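Local coordinates for protein malate oxidoreductase (Thermotoga maritima, PDB 1VL6) that probably catalyses the NAD-dependent oxidative decarboxylation of malate to pyruvate and carbon dioxide, at residues Val173-Lys184 with Ala352-Pro362; Lys287-Pro298 with Gly309-Arg317. All coordinates share one frame; numbering follows the deposited sequence.

Both contacts belong to the NAD-binding domain, and their centres lie about 15 Å apart. Along the chain helix 166-186 comes first, then strands 289-292 and 312-315, and last helix 346-358, so the strand pair of contact 2 falls between the two partners of contact 1. Contact 2 forms the 312-315 end of the domain's Rossmann-type sheet; contact 1 lies on one side of that sheet, where helix 166-186 packs against strand 289-292. The two meet directly: the ring of Phe291 rests on Ala178 and Phe179, and Leu293 touches Val175. Helix 166-186 thus lies between the sheet and helix 346-358, which packs as a second layer.

Contact 1: Val173-Lys184 with Ala352-Pro362; sequences VVVSAAFLNALK and AVEAIARSCEP
Val353 is the knob of this helix-helix contact, set in a hole formed by Val173, Ser176, Ala177 and Leu180 of helix 166-186. The pair packs within the NAD-binding domain, the axes of the two segments approaching to 8.2 Å and crossing at -50°. Ala177 permits the close approach: its CB lies 3.6 Å from Ile356 CG2 and also rests against the backbone O of Val353 and the CB of Ala357. The two branches of Val353 divide the hole, CG1 reaching Leu180 CD1 at 3.6 Å while CG2 lies over Ser176 CB and the Val173 backbone. Val173 CG1, anti to its own backbone nitrogen (chi1 167°), meets Ile356 CD1 with the side chains crossing at about a right angle. Ile356 also touches Val380 of helix 374-386.

After its helical part the second segment runs on to Pro362, whose ring packs crosswise on the buried Asn181, CB to CB 3.8 Å. The Asn181 amide holds the backbone before this run: ND2 donates to Ala357 O at 2.9 Å, nearly straight at 176° and on a carbonyl lone pair, and also bonds Ile367 O. Farthest out, extended Lys184 forms an exposed salt bridge with Glu361, its NZ 3.1 Å from OE2 on the syn side of the carboxylate.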
ATOM      1  N   VAL A 173       1.270   2.835 -32.690  1.00 61.60           N
ATOM      2  CA  VAL A 173       0.196   1.847 -32.481  1.00 61.78           C
ATOM      3  C   VAL A 173      -1.171   2.524 -32.402  1.00 62.97           C
ATOM      4  O   VAL A 173      -2.102   2.142 -33.110  1.00 64.02           O
ATOM      5  CB  VAL A 173       0.446   1.009 -31.234  1.00 58.68           C
ATOM      6  CG1 VAL A 173      -0.790   0.220 -30.817  1.00 65.13           C
ATOM      7  CG2 VAL A 173       1.578   0.070 -31.500  1.00 61.91           C
ATOM      8  N   VAL A 174      -1.275   3.547 -31.578  1.00 62.61           N
ATOM      9  CA  VAL A 174      -2.538   4.203 -31.403  1.00 64.49           C
ATOM     10  C   VAL A 174      -2.951   4.973 -32.659  1.00 63.02           C
ATOM     11  O   VAL A 174      -4.113   4.944 -33.047  1.00 63.06           O
ATOM     12  CB  VAL A 174      -2.508   5.133 -30.193  1.00 67.53           C
ATOM     13  CG1 VAL A 174      -3.851   5.738 -29.965  1.00 75.38           C
ATOM     14  CG2 VAL A 174      -2.152   4.356 -28.979  1.00 67.04           C
ATOM     15  N   VAL A 175      -2.020   5.636 -33.319  1.00 61.60           N
ATOM     16  CA  VAL A 175      -2.363   6.371 -34.554  1.00 60.86           C
ATOM     17  C   VAL A 175      -2.892   5.380 -35.601  1.00 60.82           C
ATOM     18  O   VAL A 175      -3.876   5.637 -36.261  1.00 60.14           O
ATOM     19  CB  VAL A 175      -1.154   7.080 -35.097  1.00 62.08           C
ATOM     20  CG1 VAL A 175      -1.384   7.588 -36.517  1.00 63.19           C
ATOM     21  CG2 VAL A 175      -0.725   8.245 -34.162  1.00 65.25           C
ATOM     22  N   SER A 176      -2.252   4.219 -35.696  1.00 60.66           N
ATOM     23  CA  SER A 176      -2.629   3.201 -36.628  1.00 60.51           C
ATOM     24  C   SER A 176      -4.019   2.684 -36.346  1.00 62.49           C
ATOM     25  O   SER A 176      -4.815   2.527 -37.273  1.00 65.85           O
ATOM     26  CB  SER A 176      -1.647   2.051 -36.540  1.00 62.64           C
ATOM     27  OG  SER A 176      -0.389   2.447 -37.056  1.00 57.24           O
ATOM     28  N   ALA A 177      -4.352   2.395 -35.099  1.00 61.60           N
ATOM     29  CA  ALA A 177      -5.709   1.919 -34.820  1.00 62.43           C
ATOM     30  C   ALA A 177      -6.721   2.992 -35.159  1.00 62.75           C
ATOM     31  O   ALA A 177      -7.743   2.714 -35.737  1.00 63.10           O
ATOM     32  CB  ALA A 177      -5.859   1.518 -33.385  1.00 65.45           C
ATOM     33  N   ALA A 178      -6.435   4.232 -34.779  1.00 63.21           N
ATOM     34  CA  ALA A 178      -7.333   5.341 -35.087  1.00 62.85           C
ATOM     35  C   ALA A 178      -7.509   5.427 -36.592  1.00 63.52           C
ATOM     36  O   ALA A 178      -8.609   5.626 -37.086  1.00 62.54           O
ATOM     37  CB  ALA A 178      -6.750   6.647 -34.542  1.00 63.54           C
ATOM     38  N   PHE A 179      -6.401   5.292 -37.321  1.00 63.91           N
ATOM     39  CA  PHE A 179      -6.432   5.411 -38.782  1.00 62.80           C
ATOM     40  C   PHE A 179      -7.296   4.335 -39.391  1.00 61.92           C
ATOM     41  O   PHE A 179      -8.156   4.611 -40.209  1.00 61.00           O
ATOM     42  CB  PHE A 179      -5.050   5.289 -39.360  1.00 59.79           C
ATOM     43  CG  PHE A 179      -5.034   5.091 -40.840  1.00 61.58           C
ATOM     44  CD1 PHE A 179      -5.176   6.156 -41.699  1.00 65.70           C
ATOM     45  CD2 PHE A 179      -4.820   3.852 -41.383  1.00 62.60           C
ATOM     46  CE1 PHE A 179      -5.101   5.985 -43.058  1.00 61.42           C
ATOM     47  CE2 PHE A 179      -4.759   3.686 -42.758  1.00 57.14           C
ATOM     48  CZ  PHE A 179      -4.897   4.749 -43.587  1.00 61.66           C
ATOM     49  N   LEU A 180      -7.088   3.098 -38.956  1.00 60.75           N
ATOM     50  CA  LEU A 180      -7.928   1.984 -39.469  1.00 60.09           C
ATOM     51  C   LEU A 180      -9.410   2.203 -39.280  1.00 60.43           C
ATOM     52  O   LEU A 180     -10.201   1.946 -40.191  1.00 63.30           O
ATOM     53  CB  LEU A 180      -7.543   0.654 -38.845  1.00 53.97           C
ATOM     54  CG  LEU A 180      -6.147   0.193 -39.280  1.00 63.06           C
ATOM     55  CD1 LEU A 180      -5.708  -1.002 -38.474  1.00 68.57           C
ATOM     56  CD2 LEU A 180      -6.084  -0.132 -40.754  1.00 61.50           C
ATOM     57  N   ASN A 181      -9.805   2.670 -38.105  1.00 61.78           N
ATOM     58  CA  ASN A 181     -11.215   2.909 -37.836  1.00 62.51           C
ATOM     59  C   ASN A 181     -11.751   4.115 -38.619  1.00 62.83           C
ATOM     60  O   ASN A 181     -12.840   4.074 -39.193  1.00 64.01           O
ATOM     61  CB  ASN A 181     -11.437   3.020 -36.343  1.00 59.22           C
ATOM     62  CG  ASN A 181     -11.513   1.646 -35.660  1.00 64.30           C
ATOM     63  OD1 ASN A 181     -11.552   0.589 -36.307  1.00 62.38           O
ATOM     64  ND2 ASN A 181     -11.552   1.665 -34.355  1.00 55.40           N
ATOM     65  N   ALA A 182     -10.974   5.176 -38.675  1.00 61.82           N
ATOM     66  CA  ALA A 182     -11.383   6.311 -39.478  1.00 63.33           C
ATOM     67  C   ALA A 182     -11.586   5.896 -40.953  1.00 63.01           C
ATOM     68  O   ALA A 182     -12.545   6.289 -41.599  1.00 58.97           O
ATOM     69  CB  ALA A 182     -10.339   7.437 -39.351  1.00 64.68           C
ATOM     70  N   LEU A 183     -10.656   5.092 -41.459  1.00 63.75           N
ATOM     71  CA  LEU A 183     -10.699   4.606 -42.829  1.00 63.74           C
ATOM     72  C   LEU A 183     -11.980   3.810 -43.108  1.00 63.11           C
ATOM     73  O   LEU A 183     -12.608   3.998 -44.123  1.00 64.55           O
ATOM     74  CB  LEU A 183      -9.450   3.749 -43.126  1.00 63.71           C
ATOM     75  CG  LEU A 183      -9.343   3.235 -44.553  1.00 65.42           C
ATOM     76  CD1 LEU A 183      -9.095   4.453 -45.484  1.00 68.67           C
ATOM     77  CD2 LEU A 183      -8.284   2.164 -44.744  1.00 58.13           C
ATOM     78  N   LYS A 184     -12.344   2.945 -42.185  1.00 61.77           N
ATOM     79  CA  LYS A 184     -13.557   2.204 -42.277  1.00 63.62           C
ATOM     80  C   LYS A 184     -14.737   3.138 -42.427  1.00 62.00           C
ATOM     81  O   LYS A 184     -15.558   2.928 -43.302  1.00 61.36           O
ATOM     82  CB  LYS A 184     -13.711   1.301 -41.050  1.00 65.58           C
ATOM     83  CG  LYS A 184     -14.977   0.502 -40.995  1.00 69.48           C
ATOM     84  CD  LYS A 184     -15.062  -0.276 -39.631  1.00 75.60           C
ATOM     85  CE  LYS A 184     -16.511  -0.847 -39.371  1.00 85.11           C
ATOM     86  NZ  LYS A 184     -16.715  -1.412 -37.964  1.00 84.63           N
ATOM     87  N   ALA A 352      -1.609  -5.317 -31.091  1.00 63.39           N
ATOM     88  CA  ALA A 352      -2.071  -4.219 -30.273  1.00 64.43           C
ATOM     89  C   ALA A 352      -2.903  -3.254 -31.110  1.00 63.61           C
ATOM     90  O   ALA A 352      -4.013  -2.875 -30.711  1.00 63.50           O
ATOM     91  CB  ALA A 352      -0.907  -3.518 -29.660  1.00 67.74           C
ATOM     92  N   VAL A 353      -2.404  -2.911 -32.298  1.00 62.91           N
ATOM     93  CA  VAL A 353      -3.155  -2.019 -33.193  1.00 62.54           C
ATOM     94  C   VAL A 353      -4.553  -2.553 -33.374  1.00 62.46           C
ATOM     95  O   VAL A 353      -5.507  -1.853 -33.119  1.00 63.69           O
ATOM     96  CB  VAL A 353      -2.500  -1.874 -34.551  1.00 61.41           C
ATOM     97  CG1 VAL A 353      -3.484  -1.218 -35.594  1.00 57.93           C
ATOM     98  CG2 VAL A 353      -1.226  -1.088 -34.410  1.00 61.49           C
ATOM     99  N   GLU A 354      -4.658  -3.812 -33.754  1.00 63.25           N
ATOM    100  CA  GLU A 354      -5.960  -4.432 -33.993  1.00 65.35           C
ATOM    101  C   GLU A 354      -6.856  -4.493 -32.747  1.00 64.86           C
ATOM    102  O   GLU A 354      -8.079  -4.329 -32.826  1.00 66.14           O
ATOM    103  CB  GLU A 354      -5.791  -5.852 -34.549  1.00 66.86           C
ATOM    104  CG  GLU A 354      -5.128  -5.876 -35.924  1.00 73.30           C
ATOM    105  CD  GLU A 354      -6.056  -5.437 -37.037  1.00 74.33           C
ATOM    106  OE1 GLU A 354      -7.269  -5.368 -36.788  1.00 77.36           O
ATOM    107  OE2 GLU A 354      -5.577  -5.225 -38.169  1.00 72.27           O
ATOM    108  N   ALA A 355      -6.239  -4.746 -31.613  1.00 63.93           N
ATOM    109  CA  ALA A 355      -6.967  -4.878 -30.397  1.00 64.11           C
ATOM    110  C   ALA A 355      -7.565  -3.529 -30.006  1.00 63.77           C
ATOM    111  O   ALA A 355      -8.750  -3.447 -29.607  1.00 63.52           O
ATOM    112  CB  ALA A 355      -6.028  -5.408 -29.347  1.00 67.43           C
ATOM    113  N   ILE A 356      -6.788  -2.457 -30.159  1.00 62.27           N
ATOM    114  CA  ILE A 356      -7.346  -1.107 -29.848  1.00 62.39           C
ATOM    115  C   ILE A 356      -8.508  -0.771 -30.817  1.00 62.94           C
ATOM    116  O   ILE A 356      -9.574  -0.352 -30.410  1.00 61.87           O
ATOM    117  CB  ILE A 356      -6.256  -0.062 -29.889  1.00 60.19           C
ATOM    118  CG1 ILE A 356      -5.317  -0.266 -28.697  1.00 57.64           C
ATOM    119  CG2 ILE A 356      -6.835   1.316 -29.879  1.00 62.15           C
ATOM    120  CD1 ILE A 356      -4.021   0.431 -28.892  1.00 67.59           C
ATOM    121  N   ALA A 357      -8.315  -1.051 -32.102  1.00 64.65           N
ATOM    122  CA  ALA A 357      -9.338  -0.703 -33.079  1.00 65.41           C
ATOM    123  C   ALA A 357     -10.626  -1.446 -32.808  1.00 64.85           C
ATOM    124  O   ALA A 357     -11.695  -0.903 -32.987  1.00 66.23           O
ATOM    125  CB  ALA A 357      -8.880  -0.968 -34.500  1.00 63.11           C
ATOM    126  N   ARG A 358     -10.540  -2.702 -32.404  1.00 64.37           N
ATOM    127  CA  ARG A 358     -11.757  -3.488 -32.281  1.00 64.39           C
ATOM    128  C   ARG A 358     -12.345  -3.194 -30.901  1.00 65.96           C
ATOM    129  O   ARG A 358     -13.410  -3.682 -30.555  1.00 65.02           O
ATOM    130  CB  ARG A 358     -11.527  -4.992 -32.521  1.00 61.31           C
ATOM    131  CG  ARG A 358     -10.938  -5.712 -31.339  1.00 70.39           C
ATOM    132  CD  ARG A 358     -10.599  -7.192 -31.552  1.00 73.60           C
ATOM    133  NE  ARG A 358      -9.853  -7.677 -30.374  1.00 80.79           N
ATOM    134  CZ  ARG A 358     -10.429  -7.998 -29.207  1.00 79.73           C
ATOM    135  NH1 ARG A 358     -11.751  -7.897 -29.065  1.00 78.08           N
ATOM    136  NH2 ARG A 358      -9.686  -8.419 -28.176  1.00 75.49           N
ATOM    137  N   SER A 359     -11.665  -2.394 -30.091  1.00 67.75           N
ATOM    138  CA  SER A 359     -12.166  -2.213 -28.743  1.00 67.82           C
ATOM    139  C   SER A 359     -13.300  -1.181 -28.700  1.00 68.36           C
ATOM    140  O   SER A 359     -13.688  -0.751 -27.639  1.00 69.44           O
ATOM    141  CB  SER A 359     -11.004  -1.918 -27.776  1.00 71.54           C
ATOM    142  OG  SER A 359     -10.280  -3.134 -27.486  1.00 65.98           O
ATOM    143  N   CYS A 360     -13.834  -0.772 -29.856  1.00 67.97           N
ATOM    144  CA  CYS A 360     -15.028   0.040 -29.870  1.00 66.57           C
ATOM    145  C   CYS A 360     -15.723  -0.123 -31.163  1.00 65.64           C
ATOM    146  O   CYS A 360     -15.156  -0.691 -32.075  1.00 68.12           O
ATOM    147  CB  CYS A 360     -14.659   1.497 -29.700  1.00 67.27           C
ATOM    148  SG  CYS A 360     -13.823   2.279 -31.110  1.00 77.03           S
ATOM    149  N   GLU A 361     -16.968   0.349 -31.238  1.00 66.57           N
ATOM    150  CA  GLU A 361     -17.678   0.493 -32.513  1.00 67.58           C
ATOM    151  C   GLU A 361     -17.457   1.951 -33.038  1.00 66.17           C
ATOM    152  O   GLU A 361     -17.909   2.949 -32.471  1.00 64.81           O
ATOM    153  CB  GLU A 361     -19.141   0.088 -32.341  1.00 69.87           C
ATOM    154  CG  GLU A 361     -19.881  -0.192 -33.656  1.00 87.78           C
ATOM    155  CD  GLU A 361     -19.184  -1.232 -34.536  1.00101.86           C
ATOM    156  OE1 GLU A 361     -18.960  -2.368 -34.025  1.00111.71           O
ATOM    157  OE2 GLU A 361     -18.856  -0.917 -35.722  1.00103.61           O
ATOM    158  N   PRO A 362     -16.650   2.079 -34.079  1.00 65.87           N
ATOM    159  CA  PRO A 362     -16.227   3.398 -34.477  1.00 65.69           C
ATOM    160  C   PRO A 362     -17.375   4.228 -35.010  1.00 65.02           C
ATOM    161  O   PRO A 362     -18.246   3.718 -35.691  1.00 66.34           O
ATOM    162  CB  PRO A 362     -15.103   3.148 -35.491  1.00 66.33           C
ATOM    163  CG  PRO A 362     -15.265   1.782 -35.966  1.00 68.66           C
ATOM    164  CD  PRO A 362     -16.043   1.033 -34.912  1.00 65.38           C
TER

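Contact 2: Lys287-Pro298 with Gly309-Arg317; sequences KPVIFALANPVP and GAFIVATGR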
ATOM      1  N   LYS A 287     -14.700  13.972 -47.595  1.00 67.45           N
ATOM      2  CA  LYS A 287     -14.672  13.362 -46.274  1.00 67.33           C
ATOM      3  C   LYS A 287     -13.266  13.236 -45.690  1.00 64.56           C
ATOM      4  O   LYS A 287     -12.848  12.184 -45.246  1.00 63.14           O
ATOM      5  CB  LYS A 287     -15.422  12.042 -46.294  1.00 69.93           C
ATOM      6  CG  LYS A 287     -16.974  12.242 -46.348  1.00 74.79           C
ATOM      7  CD  LYS A 287     -17.752  10.902 -46.270  1.00 73.30           C
ATOM      8  CE  LYS A 287     -19.140  11.026 -45.568  1.00 87.45           C
ATOM      9  NZ  LYS A 287     -19.592   9.703 -44.924  1.00 88.23           N
ATOM     10  N   PRO A 288     -12.527  14.339 -45.690  1.00 63.06           N
ATOM     11  CA  PRO A 288     -11.169  14.352 -45.199  1.00 61.41           C
ATOM     12  C   PRO A 288     -11.057  14.135 -43.703  1.00 62.92           C
ATOM     13  O   PRO A 288     -11.931  14.561 -42.923  1.00 64.78           O
ATOM     14  CB  PRO A 288     -10.713  15.754 -45.538  1.00 65.01           C
ATOM     15  CG  PRO A 288     -11.951  16.560 -45.544  1.00 59.32           C
ATOM     16  CD  PRO A 288     -12.934  15.667 -46.179  1.00 64.29           C
ATOM     17  N   VAL A 289      -9.966  13.490 -43.315  1.00 62.39           N
ATOM     18  CA  VAL A 289      -9.708  13.131 -41.963  1.00 62.53           C
ATOM     19  C   VAL A 289      -8.450  13.825 -41.531  1.00 62.87           C
ATOM     20  O   VAL A 289      -7.443  13.818 -42.289  1.00 64.44           O
ATOM     21  CB  VAL A 289      -9.521  11.619 -41.815  1.00 64.15           C
ATOM     22  CG1 VAL A 289      -9.061  11.260 -40.372  1.00 67.42           C
ATOM     23  CG2 VAL A 289     -10.801  10.947 -42.096  1.00 62.61           C
ATOM     24  N   ILE A 290      -8.519  14.432 -40.338  1.00 60.93           N
ATOM     25  CA  ILE A 290      -7.477  15.309 -39.794  1.00 61.39           C
ATOM     26  C   ILE A 290      -7.133  14.818 -38.379  1.00 63.61           C
ATOM     27  O   ILE A 290      -7.967  14.957 -37.443  1.00 64.47           O
ATOM     28  CB  ILE A 290      -8.005  16.754 -39.661  1.00 63.94           C
ATOM     29  CG1 ILE A 290      -8.491  17.311 -40.993  1.00 62.52           C
ATOM     30  CG2 ILE A 290      -6.953  17.697 -39.021  1.00 69.14           C
ATOM     31  CD1 ILE A 290      -7.474  17.517 -41.977  1.00 65.58           C
ATOM     32  N   PHE A 291      -5.944  14.208 -38.241  1.00 63.59           N
ATOM     33  CA  PHE A 291      -5.417  13.800 -36.962  1.00 62.57           C
ATOM     34  C   PHE A 291      -4.406  14.920 -36.693  1.00 63.98           C
ATOM     35  O   PHE A 291      -3.336  14.974 -37.356  1.00 64.78           O
ATOM     36  CB  PHE A 291      -4.683  12.450 -37.053  1.00 60.61           C
ATOM     37  CG  PHE A 291      -5.559  11.214 -37.189  1.00 58.21           C
ATOM     38  CD1 PHE A 291      -6.926  11.269 -37.372  1.00 65.16           C
ATOM     39  CD2 PHE A 291      -4.953   9.954 -37.222  1.00 67.61           C
ATOM     40  CE1 PHE A 291      -7.672  10.096 -37.515  1.00 60.74           C
ATOM     41  CE2 PHE A 291      -5.691   8.776 -37.359  1.00 60.69           C
ATOM     42  CZ  PHE A 291      -7.048   8.851 -37.502  1.00 66.86           C
ATOM     43  N   ALA A 292      -4.734  15.833 -35.792  1.00 62.86           N
ATOM     44  CA  ALA A 292      -3.831  16.937 -35.533  1.00 63.37           C
ATOM     45  C   ALA A 292      -3.326  16.767 -34.142  1.00 63.44           C
ATOM     46  O   ALA A 292      -3.921  17.275 -33.194  1.00 65.02           O
ATOM     47  CB  ALA A 292      -4.533  18.284 -35.717  1.00 60.83           C
ATOM     48  N   LEU A 293      -2.204  16.070 -34.035  1.00 63.25           N
ATOM     49  CA  LEU A 293      -1.716  15.560 -32.753  1.00 63.06           C
ATOM     50  C   LEU A 293      -0.552  16.387 -32.175  1.00 63.56           C
ATOM     51  O   LEU A 293       0.018  16.042 -31.153  1.00 64.06           O
ATOM     52  CB  LEU A 293      -1.295  14.092 -32.902  1.00 60.90           C
ATOM     53  CG  LEU A 293      -2.283  13.213 -33.680  1.00 64.13           C
ATOM     54  CD1 LEU A 293      -1.828  11.816 -33.810  1.00 60.80           C
ATOM     55  CD2 LEU A 293      -3.605  13.252 -33.035  1.00 73.08           C
ATOM     56  N   ALA A 294      -0.198  17.498 -32.776  1.00 63.82           N
ATOM     57  CA  ALA A 294       0.817  18.338 -32.115  1.00 64.72           C
ATOM     58  C   ALA A 294       0.426  18.605 -30.664  1.00 64.70           C
ATOM     59  O   ALA A 294      -0.723  18.888 -30.358  1.00 67.46           O
ATOM     60  CB  ALA A 294       1.023  19.644 -32.848  1.00 62.36           C
ATOM     61  N   ASN A 295       1.412  18.541 -29.792  1.00 66.89           N
ATOM     62  CA  ASN A 295       1.207  18.747 -28.384  1.00 70.19           C
ATOM     63  C   ASN A 295       2.038  19.928 -27.933  1.00 68.12           C
ATOM     64  O   ASN A 295       3.241  19.958 -28.156  1.00 67.86           O
ATOM     65  CB  ASN A 295       1.541  17.408 -27.662  1.00 76.35           C
ATOM     66  CG  ASN A 295       2.353  17.564 -26.373  1.00 75.99           C
ATOM     67  OD1 ASN A 295       2.076  18.429 -25.551  1.00 80.03           O
ATOM     68  ND2 ASN A 295       3.331  16.671 -26.179  1.00 82.17           N
ATOM     69  N   PRO A 296       1.432  20.893 -27.260  1.00 66.38           N
ATOM     70  CA  PRO A 296       0.078  20.838 -26.795  1.00 66.50           C
ATOM     71  C   PRO A 296      -0.972  21.530 -27.662  1.00 66.67           C
ATOM     72  O   PRO A 296      -2.159  21.285 -27.411  1.00 68.56           O
ATOM     73  CB  PRO A 296       0.181  21.559 -25.442  1.00 67.23           C
ATOM     74  CG  PRO A 296       1.210  22.571 -25.657  1.00 64.42           C
ATOM     75  CD  PRO A 296       2.097  22.119 -26.793  1.00 67.30           C
ATOM     76  N   VAL A 297      -0.582  22.399 -28.605  1.00 64.44           N
ATOM     77  CA  VAL A 297      -1.545  23.008 -29.509  1.00 63.31           C
ATOM     78  C   VAL A 297      -1.644  22.202 -30.805  1.00 65.04           C
ATOM     79  O   VAL A 297      -0.617  21.949 -31.434  1.00 70.23           O
ATOM     80  CB  VAL A 297      -1.116  24.341 -29.942  1.00 64.34           C
ATOM     81  CG1 VAL A 297      -2.234  24.990 -30.756  1.00 58.63           C
ATOM     82  CG2 VAL A 297      -0.718  25.180 -28.741  1.00 68.09           C
ATOM     83  N   PRO A 298      -2.843  21.798 -31.231  1.00 64.06           N
ATOM     84  CA  PRO A 298      -2.964  21.033 -32.489  1.00 63.70           C
ATOM     85  C   PRO A 298      -2.600  21.834 -33.726  1.00 64.85           C
ATOM     86  O   PRO A 298      -2.662  23.064 -33.682  1.00 64.91           O
ATOM     87  CB  PRO A 298      -4.444  20.628 -32.515  1.00 59.53           C
ATOM     88  CG  PRO A 298      -4.866  20.705 -31.058  1.00 52.82           C
ATOM     89  CD  PRO A 298      -4.156  21.908 -30.554  1.00 61.30           C
ATOM     90  N   GLY A 309     -14.969  21.766 -42.962  1.00 62.29           N
ATOM     91  CA  GLY A 309     -15.392  20.620 -43.714  1.00 61.80           C
ATOM     92  C   GLY A 309     -14.814  19.265 -43.300  1.00 63.74           C
ATOM     93  O   GLY A 309     -15.101  18.247 -43.934  1.00 65.67           O
ATOM     94  N   ALA A 310     -14.020  19.212 -42.241  1.00 63.72           N
ATOM     95  CA  ALA A 310     -13.416  17.946 -41.842  1.00 63.82           C
ATOM     96  C   ALA A 310     -14.480  16.916 -41.516  1.00 64.86           C
ATOM     97  O   ALA A 310     -15.424  17.206 -40.820  1.00 65.68           O
ATOM     98  CB  ALA A 310     -12.495  18.139 -40.625  1.00 66.08           C
ATOM     99  N   PHE A 311     -14.324  15.697 -42.006  1.00 66.84           N
ATOM    100  CA  PHE A 311     -15.285  14.603 -41.669  1.00 64.76           C
ATOM    101  C   PHE A 311     -14.980  14.020 -40.324  1.00 65.26           C
ATOM    102  O   PHE A 311     -15.889  13.657 -39.628  1.00 67.30           O
ATOM    103  CB  PHE A 311     -15.181  13.489 -42.697  1.00 65.64           C
ATOM    104  CG  PHE A 311     -15.929  12.257 -42.363  1.00 64.64           C
ATOM    105  CD1 PHE A 311     -17.284  12.302 -42.101  1.00 66.85           C
ATOM    106  CD2 PHE A 311     -15.287  11.013 -42.405  1.00 61.68           C
ATOM    107  CE1 PHE A 311     -17.992  11.133 -41.817  1.00 62.33           C
ATOM    108  CE2 PHE A 311     -15.970   9.859 -42.165  1.00 55.92           C
ATOM    109  CZ  PHE A 311     -17.337   9.915 -41.865  1.00 65.91           C
ATOM    110  N   ILE A 312     -13.697  13.888 -39.973  1.00 65.43           N
ATOM    111  CA  ILE A 312     -13.268  13.358 -38.641  1.00 63.97           C
ATOM    112  C   ILE A 312     -12.031  14.118 -38.172  1.00 64.00           C
ATOM    113  O   ILE A 312     -11.070  14.350 -38.958  1.00 64.89           O
ATOM    114  CB  ILE A 312     -12.901  11.877 -38.713  1.00 63.90           C
ATOM    115  CG1 ILE A 312     -14.141  11.019 -38.857  1.00 67.48           C
ATOM    116  CG2 ILE A 312     -12.123  11.443 -37.461  1.00 64.01           C
ATOM    117  CD1 ILE A 312     -13.840   9.580 -39.322  1.00 67.90           C
ATOM    118  N   VAL A 313     -12.042  14.478 -36.897  1.00 61.63           N
ATOM    119  CA  VAL A 313     -10.942  15.231 -36.353  1.00 62.68           C
ATOM    120  C   VAL A 313     -10.480  14.533 -35.076  1.00 63.10           C
ATOM    121  O   VAL A 313     -11.292  14.103 -34.223  1.00 62.17           O
ATOM    122  CB  VAL A 313     -11.389  16.677 -36.056  1.00 62.83           C
ATOM    123  CG1 VAL A 313     -10.277  17.460 -35.419  1.00 68.03           C
ATOM    124  CG2 VAL A 313     -11.838  17.337 -37.299  1.00 67.24           C
ATOM    125  N   ALA A 314      -9.173  14.404 -34.950  1.00 63.14           N
ATOM    126  CA  ALA A 314      -8.604  13.800 -33.773  1.00 64.11           C
ATOM    127  C   ALA A 314      -7.435  14.630 -33.306  1.00 62.52           C
ATOM    128  O   ALA A 314      -6.764  15.255 -34.112  1.00 60.60           O
ATOM    129  CB  ALA A 314      -8.143  12.356 -34.084  1.00 66.14           C
ATOM    130  N   THR A 315      -7.194  14.633 -31.993  1.00 64.00           N
ATOM    131  CA  THR A 315      -5.999  15.301 -31.450  1.00 63.81           C
ATOM    132  C   THR A 315      -5.398  14.519 -30.329  1.00 64.15           C
ATOM    133  O   THR A 315      -5.872  13.447 -29.965  1.00 64.37           O
ATOM    134  CB  THR A 315      -6.256  16.696 -30.912  1.00 61.33           C
ATOM    135  OG1 THR A 315      -6.659  16.588 -29.544  1.00 63.80           O
ATOM    136  CG2 THR A 315      -7.346  17.378 -31.649  1.00 60.36           C
ATOM    137  N   GLY A 316      -4.318  15.079 -29.808  1.00 65.12           N
ATOM    138  CA  GLY A 316      -3.639  14.505 -28.661  1.00 65.67           C
ATOM    139  C   GLY A 316      -4.216  14.919 -27.330  1.00 66.23           C
ATOM    140  O   GLY A 316      -3.843  14.369 -26.331  1.00 67.88           O
ATOM    141  N   ARG A 317      -5.174  15.844 -27.314  1.00 66.98           N
ATOM    142  CA  ARG A 317      -5.755  16.317 -26.058  1.00 66.44           C
ATOM    143  C   ARG A 317      -7.002  15.599 -25.512  1.00 66.66           C
ATOM    144  O   ARG A 317      -7.759  15.009 -26.261  1.00 69.07           O
ATOM    145  CB  ARG A 317      -6.085  17.774 -26.214  1.00 66.21           C
ATOM    146  CG  ARG A 317      -4.979  18.584 -26.809  1.00 65.12           C
ATOM    147  CD  ARG A 317      -5.527  19.920 -27.312  1.00 74.48           C
ATOM    148  NE  ARG A 317      -6.211  20.569 -26.199  1.00 73.08           N
ATOM    149  CZ  ARG A 317      -5.567  21.296 -25.294  1.00 73.54           C
ATOM    150  NH1 ARG A 317      -4.264  21.489 -25.405  1.00 70.42           N
ATOM    151  NH2 ARG A 317      -6.215  21.846 -24.284  1.00 72.80           N
TER
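Ile290 grips strand 312-315 through both its backbone N and its backbone O: the N donates to Ile312 O at 2.9 Å, and the O accepts from Ala314 N at 2.8 Å. Ala292 N to Ala314 O continues this parallel pairing, and Phe311 N to Pro288 O begins it. The strands, 9° from parallel, are the two at one edge of the Rossmann-type sheet, joined by helix 302-307 in a beta-alpha-beta unit.

Side chains alternate across the sheet. Val289, Phe291, Ile312 and Ala314 share one face, where Val289 and Ile312 lie side by side and Ala314 CB sits 3.7 Å from Phe291 CD1. On the other, Val313 and Thr315 pack on helix 302-307. Just before the first bridge, Phe311 has CG anti to its backbone N (chi1 171°), which puts the ring beside Lys287. Lys287 CE lies over one face, 4.3 Å from the centroid, in a CH-pi contact; Ile312 CG1 covers the opposite face, and Val289 CG2 stands at the edge.

At the other end, Leu293 CD2 packs 3.5 Å from Thr315 C. Thr315 OG1 accepts from Arg317 N in an ST turn, and the Arg317 chain bends at chi3 (55°), with CD against Pro298 CG. Its NH1 donates at 2.9 Å to Pro296 O, which meets the guanidinium edge in plane. NH2 makes a salt bridge with Asp319, a second hold on the group's orientation.

Backbone bonds therefore set the strand register, whereas beyond the strands one guanidinium joins the loop of the cis Pro296 to Asp319; the acidic partner would be expected to favour the charged arginine.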